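Local coordinates for five-membered-cyclitol-phosphate synthase (Streptomyces citricolor, PDB 6K96), which binds nicotinamide-adenine-dinucleotide in a Rossmann-type domain and belongs to the myo-inositol-1-phosphate synthase family, at residues Leu19-Glu24 and Ala75-Pro80; Arg27-Glu32 and Ala37-Ile42; Ala125-Tyr130 and Arg305-Ala310. All blocks are in the same frame, centred on the assembly; numbering follows the deposited sequence.

Overall arrangement
The chain starts with strand 5-10 of the parallel Rossmann sheet and enters helix 14-31. The end of this helix closes a short loop in interaction 2, where 27-32 meets 37-42. Interaction 1 closes a wider loop, from 19-24 on the same helix to 75-80, and interaction 2 is nested inside it. Both lie beside the second subunit. Interaction 3 opens only afterwards. It spans 174 residues, including the mixed sheet, and brings helix 292-313 back onto strand 127-130. The contacts thus tie helix 14-31 to two loops and the late helix 292-313 to the parallel sheet. The three centres are about 18 to 22 Å apart.

Interaction 1. Residues Leu19-Glu24 and Ala75-Pro80; sequences LFQGAE and AVLAEP
Gln21 NE2 donates to Pro84 O and is also bonded to Ser17 OG, with the CD2 methyl of Leu77 beside it. At the other end of the same amide, Gln21 OE1 accepts from Leu86 N. These bonds fix the rotation of the buried amide. Leu77 adds a van der Waals touch of a methyl on the amide: Leu77 CD2 sits 3.7 Å from Gln21 NE2 and 4.0 Å from Gln21 CD. Gln21 reaches it with a chain extended beyond CG.

Next to this pair, Phe20 meets Val76. The ring is carried out with CG anti to the backbone N (chi1 -179°). Phe20 CD2 comes 3.9 Å from Val76 CG2, the branch set between the backbone N and the carbonyl carbon. The two side chains cross at about a right angle. Phe57 and Phe72 both meet the Phe20 ring edge-to-face, making an aromatic cluster.

Val76 also packs on Val12, and its side chain is about 9 Å from the bound nicotinamide-adenine-dinucleotide. The contact joins helix 14-31, the first helix of the Rossmann domain, to the loop that follows helix 72-75. Strand 55-62 runs beside helix 14-31, whose Leu19 and Ala23 pack on Leu55.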
loop_
_atom_site.group_PDB
_atom_site.type_symbol
_atom_site.label_atom_id
_atom_site.label_comp_id
_atom_site.label_asym_id
_atom_site.label_seq_id
_atom_site.Cartn_x
_atom_site.Cartn_y
_atom_site.Cartn_z
ATOM N N LEU B 19 -11.215 -12.408 25.365
ATOM C CA LEU B 19 -11.407 -11.787 26.695
ATOM C C LEU B 19 -10.722 -12.613 27.786
ATOM O O LEU B 19 -10.150 -12.015 28.725
ATOM C CB LEU B 19 -12.904 -11.674 26.998
ATOM C CG LEU B 19 -13.208 -10.870 28.247
ATOM C CD1 LEU B 19 -13.011 -9.400 27.989
ATOM C CD2 LEU B 19 -14.613 -11.135 28.711
ATOM N N PHE B 20 -10.881 -13.930 27.705
ATOM C CA PHE B 20 -10.405 -14.906 28.714
ATOM C C PHE B 20 -8.887 -14.969 28.651
ATOM O O PHE B 20 -8.258 -14.701 29.667
ATOM C CB PHE B 20 -10.963 -16.300 28.458
ATOM C CG PHE B 20 -10.529 -17.318 29.472
ATOM C CD1 PHE B 20 -10.713 -17.082 30.832
ATOM C CD2 PHE B 20 -9.934 -18.500 29.067
ATOM C CE1 PHE B 20 -10.354 -18.031 31.776
ATOM C CE2 PHE B 20 -9.591 -19.458 30.009
ATOM C CZ PHE B 20 -9.814 -19.226 31.357
ATOM N N GLN B 21 -8.320 -15.306 27.496
ATOM C CA GLN B 21 -6.853 -15.298 27.289
ATOM C C GLN B 21 -6.315 -13.893 27.562
ATOM O O GLN B 21 -5.245 -13.789 28.155
ATOM C CB GLN B 21 -6.494 -15.684 25.866
ATOM C CG GLN B 21 -6.856 -17.109 25.550
ATOM C CD GLN B 21 -6.100 -17.597 24.343
ATOM O OE1 GLN B 21 -4.906 -17.885 24.449
ATOM N NE2 GLN B 21 -6.799 -17.691 23.211
ATOM N N GLY B 22 -6.992 -12.845 27.110
ATOM C CA GLY B 22 -6.490 -11.484 27.351
ATOM C C GLY B 22 -6.287 -11.252 28.830
ATOM O O GLY B 22 -5.189 -10.972 29.213
ATOM N N ALA B 23 -7.322 -11.447 29.632
ATOM C CA ALA B 23 -7.312 -11.238 31.094
ATOM C C ALA B 23 -6.144 -11.984 31.740
ATOM O O ALA B 23 -5.588 -11.408 32.670
ATOM C CB ALA B 23 -8.608 -11.666 31.717
ATOM N N GLU B 24 -5.789 -13.192 31.289
ATOM C CA GLU B 24 -4.657 -13.975 31.876
ATOM C C GLU B 24 -3.311 -13.508 31.312
ATOM O O GLU B 24 -2.300 -13.791 31.986
ATOM C CB GLU B 24 -4.744 -15.486 31.638
ATOM C CG GLU B 24 -5.253 -16.270 32.855
ATOM C CD GLU B 24 -4.262 -16.569 33.992
ATOM O OE1 GLU B 24 -3.186 -17.123 33.739
ATOM O OE2 GLU B 24 -4.579 -16.252 35.144
ATOM N N ALA B 75 -13.360 -25.302 25.771
ATOM C CA ALA B 75 -14.453 -24.748 24.937
ATOM C C ALA B 75 -14.043 -23.443 24.234
ATOM O O ALA B 75 -14.422 -23.290 23.034
ATOM C CB ALA B 75 -15.693 -24.524 25.793
ATOM N N VAL B 76 -13.379 -22.519 24.943
ATOM C CA VAL B 76 -12.995 -21.179 24.400
ATOM C C VAL B 76 -12.009 -21.394 23.252
ATOM O O VAL B 76 -12.085 -20.637 22.270
ATOM C CB VAL B 76 -12.429 -20.199 25.441
ATOM C CG1 VAL B 76 -13.506 -19.522 26.266
ATOM C CG2 VAL B 76 -11.409 -20.856 26.340
ATOM N N LEU B 77 -11.151 -22.409 23.333
ATOM C CA LEU B 77 -10.122 -22.607 22.281
ATOM C C LEU B 77 -10.688 -23.515 21.200
ATOM O O LEU B 77 -10.074 -23.581 20.133
ATOM C CB LEU B 77 -8.844 -23.184 22.887
ATOM C CG LEU B 77 -8.433 -22.521 24.194
ATOM C CD1 LEU B 77 -7.229 -23.213 24.812
ATOM C CD2 LEU B 77 -8.161 -21.041 23.977
ATOM N N ALA B 78 -11.846 -24.109 21.456
ATOM C CA ALA B 78 -12.413 -25.205 20.646
ATOM C C ALA B 78 -12.919 -24.663 19.313
ATOM O O ALA B 78 -13.568 -23.588 19.265
ATOM C CB ALA B 78 -13.510 -25.908 21.410
ATOM N N GLU B 79 -12.638 -25.437 18.273
ATOM C CA GLU B 79 -13.159 -25.251 16.902
ATOM C C GLU B 79 -14.632 -24.842 16.942
ATOM O O GLU B 79 -15.364 -25.364 17.768
ATOM C CB GLU B 79 -13.017 -26.575 16.168
ATOM C CG GLU B 79 -13.027 -26.406 14.675
ATOM C CD GLU B 79 -11.651 -26.054 14.147
ATOM O OE1 GLU B 79 -10.648 -26.464 14.806
ATOM O OE2 GLU B 79 -11.587 -25.378 13.088
ATOM N N PRO B 80 -15.118 -23.915 16.083
ATOM C CA PRO B 80 -14.285 -23.214 15.098
ATOM C C PRO B 80 -13.727 -21.848 15.543
ATOM O O PRO B 80 -13.549 -21.002 14.674
ATOM C CB PRO B 80 -15.277 -23.066 13.925
ATOM C CG PRO B 80 -16.628 -22.857 14.599
ATOM C CD PRO B 80 -16.535 -23.551 15.951
#

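Interaction 2. Residues Arg27-Glu32 and Ala37-Ile42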
loop_
_atom_site.group_PDB
_atom_site.type_symbol
_atom_site.label_atom_id
_atom_site.label_comp_id
_atom_site.label_asym_id
_atom_site.label_seq_id
_atom_site.Cartn_x
_atom_site.Cartn_y
_atom_site.Cartn_z
ATOM N N ARG B 27 -2.662 -10.686 33.569
ATOM C CA ARG B 27 -2.344 -11.216 34.923
ATOM C C ARG B 27 -0.851 -11.566 34.959
ATOM O O ARG B 27 -0.212 -11.269 35.982
ATOM C CB ARG B 27 -3.187 -12.433 35.318
ATOM C CG ARG B 27 -3.822 -12.265 36.694
ATOM C CD ARG B 27 -4.223 -13.506 37.478
ATOM N NE ARG B 27 -5.392 -14.228 36.994
ATOM C CZ ARG B 27 -6.634 -13.774 36.984
ATOM N NH1 ARG B 27 -6.925 -12.555 37.411
ATOM N NH2 ARG B 27 -7.598 -14.560 36.536
ATOM N N LYS B 28 -0.346 -12.157 33.868
ATOM C CA LYS B 28 1.052 -12.624 33.681
ATOM C C LYS B 28 1.973 -11.400 33.688
ATOM O O LYS B 28 2.986 -11.429 34.424
ATOM C CB LYS B 28 1.184 -13.465 32.401
ATOM C CG LYS B 28 2.576 -14.017 32.105
ATOM C CD LYS B 28 2.967 -14.078 30.616
ATOM C CE LYS B 28 3.539 -12.766 30.087
ATOM N NZ LYS B 28 3.927 -12.810 28.649
ATOM N N MET B 29 1.611 -10.357 32.937
ATOM C CA MET B 29 2.394 -9.094 32.834
ATOM C C MET B 29 2.517 -8.428 34.217
ATOM O O MET B 29 3.584 -7.799 34.448
ATOM C CB MET B 29 1.760 -8.122 31.829
ATOM C CG MET B 29 1.983 -8.532 30.357
ATOM S SD MET B 29 0.984 -7.603 29.127
ATOM C CE MET B 29 1.677 -5.960 29.308
ATOM N N SER B 30 1.494 -8.544 35.087
ATOM C CA SER B 30 1.501 -8.044 36.490
ATOM C C SER B 30 2.649 -8.706 37.260
ATOM O O SER B 30 3.435 -7.988 37.934
ATOM C CB SER B 30 0.216 -8.316 37.213
ATOM O OG SER B 30 -0.789 -7.395 36.856
ATOM N N ALA B 31 2.704 -10.038 37.202
ATOM C CA ALA B 31 3.769 -10.836 37.837
ATOM C C ALA B 31 5.097 -10.384 37.228
ATOM O O ALA B 31 5.835 -9.709 37.887
ATOM C CB ALA B 31 3.521 -12.310 37.635
ATOM N N GLU B 32 5.310 -10.644 35.949
ATOM C CA GLU B 32 6.595 -10.389 35.248
ATOM C C GLU B 32 6.971 -8.899 35.413
ATOM O O GLU B 32 8.061 -8.544 34.979
ATOM C CB GLU B 32 6.546 -10.882 33.785
ATOM C CG GLU B 32 5.586 -12.064 33.528
ATOM C CD GLU B 32 6.112 -13.398 33.010
ATOM O OE1 GLU B 32 6.582 -14.226 33.840
ATOM O OE2 GLU B 32 5.964 -13.640 31.783
ATOM N N ALA B 37 -0.528 1.095 34.194
ATOM C CA ALA B 37 -0.551 2.289 33.314
ATOM C C ALA B 37 0.225 1.961 32.030
ATOM O O ALA B 37 -0.066 2.593 31.002
ATOM C CB ALA B 37 -0.049 3.526 34.023
ATOM N N ASP B 38 1.124 0.976 32.082
ATOM C CA ASP B 38 1.941 0.558 30.916
ATOM C C ASP B 38 1.267 -0.623 30.187
ATOM O O ASP B 38 1.870 -1.129 29.193
ATOM C CB ASP B 38 3.387 0.254 31.351
ATOM C CG ASP B 38 4.130 1.432 31.976
ATOM O OD1 ASP B 38 3.872 2.562 31.544
ATOM O OD2 ASP B 38 4.997 1.205 32.907
ATOM N N PHE B 39 0.089 -1.071 30.625
ATOM C CA PHE B 39 -0.655 -2.141 29.906
ATOM C C PHE B 39 -0.998 -1.673 28.491
ATOM O O PHE B 39 -1.578 -0.597 28.316
ATOM C CB PHE B 39 -1.954 -2.521 30.605
ATOM C CG PHE B 39 -1.828 -3.374 31.844
ATOM C CD1 PHE B 39 -0.647 -4.014 32.166
ATOM C CD2 PHE B 39 -2.931 -3.555 32.668
ATOM C CE1 PHE B 39 -0.570 -4.792 33.307
ATOM C CE2 PHE B 39 -2.856 -4.347 33.799
ATOM C CZ PHE B 39 -1.668 -4.958 34.119
ATOM N N PRO B 40 -0.617 -2.438 27.446
ATOM C CA PRO B 40 -0.985 -2.099 26.067
ATOM C C PRO B 40 -2.484 -2.306 25.800
ATOM O O PRO B 40 -3.006 -3.341 26.118
ATOM C CB PRO B 40 -0.174 -3.082 25.207
ATOM C CG PRO B 40 0.010 -4.288 26.140
ATOM C CD PRO B 40 0.119 -3.705 27.538
ATOM N N GLY B 41 -3.143 -1.275 25.277
ATOM C CA GLY B 41 -4.497 -1.356 24.684
ATOM C C GLY B 41 -5.582 -1.071 25.699
ATOM O O GLY B 41 -6.758 -1.296 25.393
ATOM N N ILE B 42 -5.209 -0.564 26.874
ATOM C CA ILE B 42 -6.141 -0.269 27.996
ATOM C C ILE B 42 -6.341 1.245 28.095
ATOM O O ILE B 42 -5.384 1.923 28.480
ATOM C CB ILE B 42 -5.554 -0.883 29.271
ATOM C CG1 ILE B 42 -5.236 -2.368 29.072
ATOM C CG2 ILE B 42 -6.476 -0.645 30.449
ATOM C CD1 ILE B 42 -6.404 -3.159 28.514
#
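Met29 and Pro40 form the tight part of this contact, reaching toward each other tip to tip. The methyl CE of Met29 lies 3.3 Å from Pro40 CD and 4.0 Å from Pro40 CG. The first of these distances is short for two carbons and should not be pressed at this resolution. The methionine chain leaves the helix with CG beside the backbone N (chi1 -75°), and a bend at chi3 (66°) sets the methyl against the proline ring. More loosely, Met29 CE is 4.2 Å from Phe39 CD1. Val34, in the connecting loop, touches both Met29 and Phe39. The ring of Tyr26 also meets the Phe39 ring.

The other side is looser and more open to solvent. Here the exposed Ser30 places OG at the edge of the Phe39 ring, in its plane and 3.8 Å from Phe39 CZ. This is a van der Waals touch; the hydroxyl has a weak hydrogen bond with Tyr26 O.

Phe39 to Ile42 is a type II beta turn, with Gly41 at the position of positive phi (92°). Pro40 O takes a bond from Tyr26 OH, and Gly41 N is bonded to Ser207 OG of the second subunit. The contact thus folds the chain back on the end of helix 14-31, just ahead of strand 46-47, with Ser207, at the start of strand 207-217 of the second subunit, against the turn.

Interaction 3. Residues Ala125-Tyr130 and Arg305-Ala310; sequences AEVLLY and RIAAAA
Val127 packs on Ala307 and Ala308, and these two alanines lie in the middle of the helical segment 305-310. The segment begins with Arg305, whose side chain leaves in a direction away from the strand. Its guanidinium group is well occupied there: NH2 donates to Arg44 O, NE to Ile50 O, and NH1 weakly to Ile301 O.

After Ile306, Ala307 is the first to face strand 127-130. Its CB lies 3.8 Å from Val127 CG2 and 4.1 Å from Val127 CG1, so both branches of the valine rest on one methyl. Val127 holds CG1 anti to the backbone N (chi1 179°) and CG2 beside that N, which spreads the two branches over the helix.

The strand lies within the parallel Rossmann sheet, between strands 5-10 and 153-156. Val127 also touches Leu7 and Val155 on these neighbours. Helix 292-313 packs on the side of the sheet that Val127 faces. The next residue, Leu128, turns to the opposite side and meets Tyr143 of helix 137-149. Small alanine side chains let helix 292-313 come close, with the CA atoms of Glu126 and Ala308 6.0 Å apart.

Ala308 comes next. Val127 CG2 is 3.7 Å from Ala308 N and 3.8 Å from Ala308 CB, so it lies against the helix backbone as well as the methyl. Ala308 also packs on Ile5. Near Ala308 O, but not bonded to it, the carboxylate of Glu126 forms a salt bridge through OE1 with Arg312 NH1, further along the helix. Arg6 and Arg311 make longer, weak ion pairs with the same group.

Ala309 points away from the strand, and its N donates to Arg305 O at 3.1 Å.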
loop_
_atom_site.group_PDB
_atom_site.type_symbol
_atom_site.label_atom_id
_atom_site.label_comp_id
_atom_site.label_asym_id
_atom_site.label_seq_id
_atom_site.Cartn_x
_atom_site.Cartn_y
_atom_site.Cartn_z
ATOM N N ALA B 125 -23.679 -14.885 39.251
ATOM C CA ALA B 125 -23.209 -13.998 38.169
ATOM C C ALA B 125 -23.685 -12.566 38.453
ATOM O O ALA B 125 -24.704 -12.374 39.152
ATOM C CB ALA B 125 -23.703 -14.523 36.843
ATOM N N GLU B 126 -22.913 -11.595 37.992
ATOM C CA GLU B 126 -23.222 -10.161 38.172
ATOM C C GLU B 126 -23.598 -9.591 36.817
ATOM O O GLU B 126 -24.470 -8.690 36.765
ATOM C CB GLU B 126 -22.021 -9.395 38.702
ATOM C CG GLU B 126 -21.708 -9.634 40.162
ATOM C CD GLU B 126 -20.659 -8.658 40.694
ATOM O OE1 GLU B 126 -19.434 -8.944 40.537
ATOM O OE2 GLU B 126 -21.051 -7.611 41.243
ATOM N N VAL B 127 -22.968 -10.122 35.774
ATOM C CA VAL B 127 -23.081 -9.621 34.382
ATOM C C VAL B 127 -23.296 -10.839 33.500
ATOM O O VAL B 127 -22.528 -11.815 33.623
ATOM C CB VAL B 127 -21.814 -8.851 33.962
ATOM C CG1 VAL B 127 -21.918 -8.359 32.531
ATOM C CG2 VAL B 127 -21.483 -7.695 34.894
ATOM N N LEU B 128 -24.274 -10.773 32.613
ATOM C CA LEU B 128 -24.384 -11.731 31.497
ATOM C C LEU B 128 -23.960 -10.992 30.233
ATOM O O LEU B 128 -24.558 -9.960 29.940
ATOM C CB LEU B 128 -25.807 -12.262 31.380
ATOM C CG LEU B 128 -25.979 -13.168 30.164
ATOM C CD1 LEU B 128 -25.231 -14.452 30.346
ATOM C CD2 LEU B 128 -27.414 -13.449 29.876
ATOM N N LEU B 129 -22.898 -11.464 29.583
ATOM C CA LEU B 129 -22.392 -10.963 28.279
ATOM C C LEU B 129 -23.055 -11.756 27.142
ATOM O O LEU B 129 -22.775 -12.983 26.960
ATOM C CB LEU B 129 -20.866 -11.115 28.236
ATOM C CG LEU B 129 -20.193 -10.629 26.952
ATOM C CD1 LEU B 129 -20.399 -9.133 26.764
ATOM C CD2 LEU B 129 -18.721 -10.989 26.963
ATOM N N TYR B 130 -23.889 -11.076 26.372
ATOM C CA TYR B 130 -24.551 -11.651 25.198
ATOM C C TYR B 130 -23.625 -11.538 24.005
ATOM O O TYR B 130 -23.414 -10.400 23.513
ATOM C CB TYR B 130 -25.864 -10.910 24.953
ATOM C CG TYR B 130 -26.616 -11.390 23.739
ATOM C CD1 TYR B 130 -27.310 -12.591 23.775
ATOM C CD2 TYR B 130 -26.613 -10.669 22.555
ATOM C CE1 TYR B 130 -28.024 -13.047 22.672
ATOM C CE2 TYR B 130 -27.304 -11.126 21.439
ATOM C CZ TYR B 130 -28.031 -12.307 21.501
ATOM O OH TYR B 130 -28.741 -12.744 20.422
ATOM N N ARG B 305 -17.224 -3.924 32.914
ATOM C CA ARG B 305 -16.852 -3.283 34.196
ATOM C C ARG B 305 -17.850 -2.147 34.436
ATOM O O ARG B 305 -18.168 -1.889 35.634
ATOM C CB ARG B 305 -15.417 -2.754 34.216
ATOM C CG ARG B 305 -14.320 -3.798 34.363
ATOM C CD ARG B 305 -13.162 -3.538 33.405
ATOM N NE ARG B 305 -12.155 -2.558 33.768
ATOM C CZ ARG B 305 -11.427 -1.826 32.908
ATOM N NH1 ARG B 305 -11.569 -1.909 31.601
ATOM N NH2 ARG B 305 -10.525 -0.995 33.356
ATOM N N ILE B 306 -18.320 -1.478 33.373
ATOM C CA ILE B 306 -19.311 -0.389 33.554
ATOM C C ILE B 306 -20.532 -1.037 34.186
ATOM O O ILE B 306 -21.045 -0.496 35.180
ATOM C CB ILE B 306 -19.636 0.371 32.269
ATOM C CG1 ILE B 306 -18.419 1.035 31.638
ATOM C CG2 ILE B 306 -20.688 1.420 32.572
ATOM C CD1 ILE B 306 -18.657 1.449 30.190
ATOM N N ALA B 307 -20.883 -2.209 33.661
ATOM C CA ALA B 307 -21.998 -3.086 34.088
ATOM C C ALA B 307 -21.873 -3.421 35.571
ATOM O O ALA B 307 -22.750 -2.993 36.350
ATOM C CB ALA B 307 -21.991 -4.342 33.249
ATOM N N ALA B 308 -20.851 -4.195 35.949
ATOM C CA ALA B 308 -20.678 -4.744 37.317
ATOM C C ALA B 308 -20.645 -3.610 38.338
ATOM O O ALA B 308 -21.424 -3.693 39.305
ATOM C CB ALA B 308 -19.475 -5.640 37.400
ATOM N N ALA B 309 -19.837 -2.571 38.127
ATOM C CA ALA B 309 -19.645 -1.492 39.128
ATOM C C ALA B 309 -20.979 -0.785 39.382
ATOM O O ALA B 309 -21.268 -0.469 40.521
ATOM C CB ALA B 309 -18.589 -0.519 38.687
ATOM N N ALA B 310 -21.792 -0.644 38.342
ATOM C CA ALA B 310 -23.124 0.007 38.375
ATOM C C ALA B 310 -24.102 -0.848 39.181
ATOM O O ALA B 310 -24.790 -0.300 40.043
ATOM C CB ALA B 310 -23.617 0.241 36.972
#